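Local coordinates for ribose ABC transporter, substrate binding protein (Conexibacter woesei, PDB 4KQ9) that probably binds ribose or a related sugar for uptake by an ABC transporter, at residues I194-D200 and V221-N227. The protein carries 1 engineered substitution. Residues are numbered along the deposited sequence; the frame is centred on the assembly and turned at random.
Sequences IYYSGDD and VVGTDAN
With CG of Asp199 turned anti to its carbonyl carbon (chi1 -71°), the carboxylate reaches across to residues 225-227, while Asn227, the N-cap of helix 228-236, folds its amide back between its own N and carbonyl carbon (chi1 71°), laying ND2 3.4 Å from CB of Asp199 as OD1 accepts the N-H of Ala230. Asp199 OD2 accepts the N-H of Asn227 at 3.0 Å, nearly along its C-O axis, and OD1 is hydrogen-bonded to the hydroxyl OG1 of Thr242. The backbone N of Asp199 in turn donates to Thr224 O, 2.8 Å away and tilted from the carbonyl plane. Earlier in both segments, strands 193-196 and 220-222 run parallel: Val222 N bonds to Ile194 O, and Tyr196 N to Val222 O (2.9 Å). That same carbonyl oxygen lies in plane at the edge of the Tyr196 ring, whose CE1 rests 3.7 Å from Val221 CG1. Were Asp199 replaced by an alanine, the Asn227 N-H would probably lose its acceptor and Thr242 its carboxylate mate. Water 1 links Asp200 N to Asp225 OD2. In this beta-alpha-beta unit of the periplasmic-binding-protein fold, one buried carboxylate, probably stabilised by its N-H and hydroxyl partners, ties the start of helix 199-211 to the turn leading into helix 228-236.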
loop_
_atom_site.group_PDB
_atom_site.type_symbol
_atom_site.label_atom_id
_atom_site.label_comp_id
_atom_site.label_asym_id
_atom_site.label_seq_id
_atom_site.Cartn_x
_atom_site.Cartn_y
_atom_site.Cartn_z
ATOM N N ILE A 194 7.472 -16.472 -8.724
ATOM C CA ILE A 194 7.533 -16.209 -7.289
ATOM C C ILE A 194 6.822 -14.885 -6.992
ATOM O O ILE A 194 7.087 -13.826 -7.611
ATOM C CB ILE A 194 9.004 -16.210 -6.735
ATOM C CG1 ILE A 194 9.707 -17.492 -7.159
ATOM C CG2 ILE A 194 9.003 -16.065 -5.206
ATOM C CD1 ILE A 194 11.182 -17.592 -6.792
ATOM N N TYR A 195 5.811 -14.992 -6.121
ATOM C CA TYR A 195 4.987 -13.895 -5.666
ATOM C C TYR A 195 5.687 -13.344 -4.386
ATOM O O TYR A 195 5.969 -14.132 -3.506
ATOM C CB TYR A 195 3.644 -14.489 -5.269
ATOM C CG TYR A 195 2.651 -13.535 -4.699
ATOM C CD1 TYR A 195 2.745 -13.041 -3.409
ATOM C CD2 TYR A 195 1.577 -13.169 -5.470
ATOM C CE1 TYR A 195 1.771 -12.153 -2.936
ATOM C CE2 TYR A 195 0.614 -12.342 -5.009
ATOM C CZ TYR A 195 0.735 -11.791 -3.789
ATOM O OH TYR A 195 -0.283 -10.907 -3.470
ATOM N N TYR A 196 5.933 -12.042 -4.287
ATOM C CA TYR A 196 6.477 -11.372 -3.102
ATOM C C TYR A 196 5.433 -10.353 -2.590
ATOM O O TYR A 196 4.776 -9.669 -3.387
ATOM C CB TYR A 196 7.788 -10.636 -3.468
ATOM C CG TYR A 196 8.875 -11.548 -3.899
ATOM C CD1 TYR A 196 8.934 -12.042 -5.217
ATOM C CD2 TYR A 196 9.835 -12.006 -2.978
ATOM C CE1 TYR A 196 9.943 -12.921 -5.583
ATOM C CE2 TYR A 196 10.878 -12.864 -3.347
ATOM C CZ TYR A 196 10.921 -13.349 -4.638
ATOM O OH TYR A 196 11.855 -14.205 -5.073
ATOM N N SER A 197 5.211 -10.279 -1.271
ATOM C CA SER A 197 4.264 -9.329 -0.713
ATOM C C SER A 197 4.609 -7.916 -1.150
ATOM O O SER A 197 3.706 -7.087 -1.361
ATOM C CB SER A 197 4.333 -9.356 0.841
ATOM O OG SER A 197 3.839 -10.596 1.303
ATOM N N GLY A 198 5.905 -7.632 -1.235
ATOM C CA GLY A 198 6.382 -6.289 -1.585
ATOM C C GLY A 198 7.622 -6.265 -2.389
ATOM O O GLY A 198 8.372 -7.302 -2.478
ATOM N N ASP A 199 7.859 -5.114 -3.050
ATOM C CA ASP A 199 9.046 -4.942 -3.951
ATOM C C ASP A 199 10.387 -5.186 -3.341
ATOM O O ASP A 199 11.209 -5.750 -3.987
ATOM C CB ASP A 199 9.133 -3.508 -4.581
ATOM C CG ASP A 199 8.053 -3.237 -5.632
ATOM O OD1 ASP A 199 7.559 -4.216 -6.270
ATOM O OD2 ASP A 199 7.735 -2.027 -5.898
ATOM N N ASP A 200 10.622 -4.754 -2.105
ATOM C CA ASP A 200 11.968 -4.906 -1.603
ATOM C C ASP A 200 12.301 -6.419 -1.439
ATOM O O ASP A 200 13.412 -6.850 -1.629
ATOM C CB ASP A 200 12.093 -4.188 -0.298
ATOM C CG ASP A 200 12.301 -2.673 -0.476
ATOM O OD1 ASP A 200 12.768 -2.240 -1.573
ATOM O OD2 ASP A 200 11.958 -1.982 0.508
ATOM N N VAL A 221 8.772 -12.863 -11.549
ATOM C CA VAL A 221 8.763 -12.270 -10.192
ATOM C C VAL A 221 7.805 -11.075 -10.149
ATOM O O VAL A 221 7.896 -10.211 -11.027
ATOM C CB VAL A 221 10.172 -11.752 -9.907
ATOM C CG1 VAL A 221 10.199 -10.886 -8.694
ATOM C CG2 VAL A 221 11.157 -12.945 -9.850
ATOM N N VAL A 222 6.907 -11.038 -9.153
ATOM C CA VAL A 222 5.902 -10.004 -8.988
ATOM C C VAL A 222 5.945 -9.474 -7.539
ATOM O O VAL A 222 6.144 -10.240 -6.554
ATOM C CB VAL A 222 4.471 -10.478 -9.370
ATOM C CG1 VAL A 222 4.395 -11.200 -10.760
ATOM C CG2 VAL A 222 3.943 -11.404 -8.318
ATOM N N GLY A 223 5.776 -8.174 -7.419
ATOM C CA GLY A 223 5.875 -7.449 -6.118
ATOM C C GLY A 223 4.848 -6.319 -6.057
ATOM O O GLY A 223 4.007 -6.235 -6.930
ATOM N N THR A 224 4.901 -5.471 -5.048
ATOM C CA THR A 224 4.043 -4.352 -4.861
ATOM C C THR A 224 4.895 -3.188 -4.313
ATOM O O THR A 224 5.736 -3.388 -3.494
ATOM C CB THR A 224 2.925 -4.668 -3.849
ATOM O OG1 THR A 224 2.104 -5.708 -4.350
ATOM C CG2 THR A 224 2.094 -3.487 -3.587
ATOM N N ASP A 225 4.590 -2.014 -4.807
ATOM C CA ASP A 225 5.000 -0.697 -4.358
ATOM C C ASP A 225 5.405 0.185 -5.534
ATOM O O ASP A 225 5.345 1.361 -5.449
ATOM C CB ASP A 225 6.158 -0.696 -3.355
ATOM C CG ASP A 225 5.742 -1.170 -1.961
ATOM O OD1 ASP A 225 4.555 -1.251 -1.687
ATOM O OD2 ASP A 225 6.636 -1.550 -1.219
ATOM N N ALA A 226 5.849 -0.433 -6.599
ATOM C CA ALA A 226 6.365 0.315 -7.722
ATOM C C ALA A 226 7.418 1.299 -7.224
ATOM O O ALA A 226 7.401 2.441 -7.579
ATOM C CB ALA A 226 5.256 1.052 -8.440
ATOM N N ASN A 227 8.331 0.840 -6.397
ATOM C CA ASN A 227 9.464 1.671 -6.024
ATOM C C ASN A 227 10.456 1.829 -7.154
ATOM O O ASN A 227 10.401 1.181 -8.159
ATOM C CB ASN A 227 10.102 1.236 -4.739
ATOM C CG ASN A 227 10.869 -0.067 -4.862
ATOM O OD1 ASN A 227 11.386 -0.401 -5.854
ATOM N ND2 ASN A 227 10.950 -0.743 -3.793
HETATM O O HOH W 1 8.621 -3.425 -0.653
#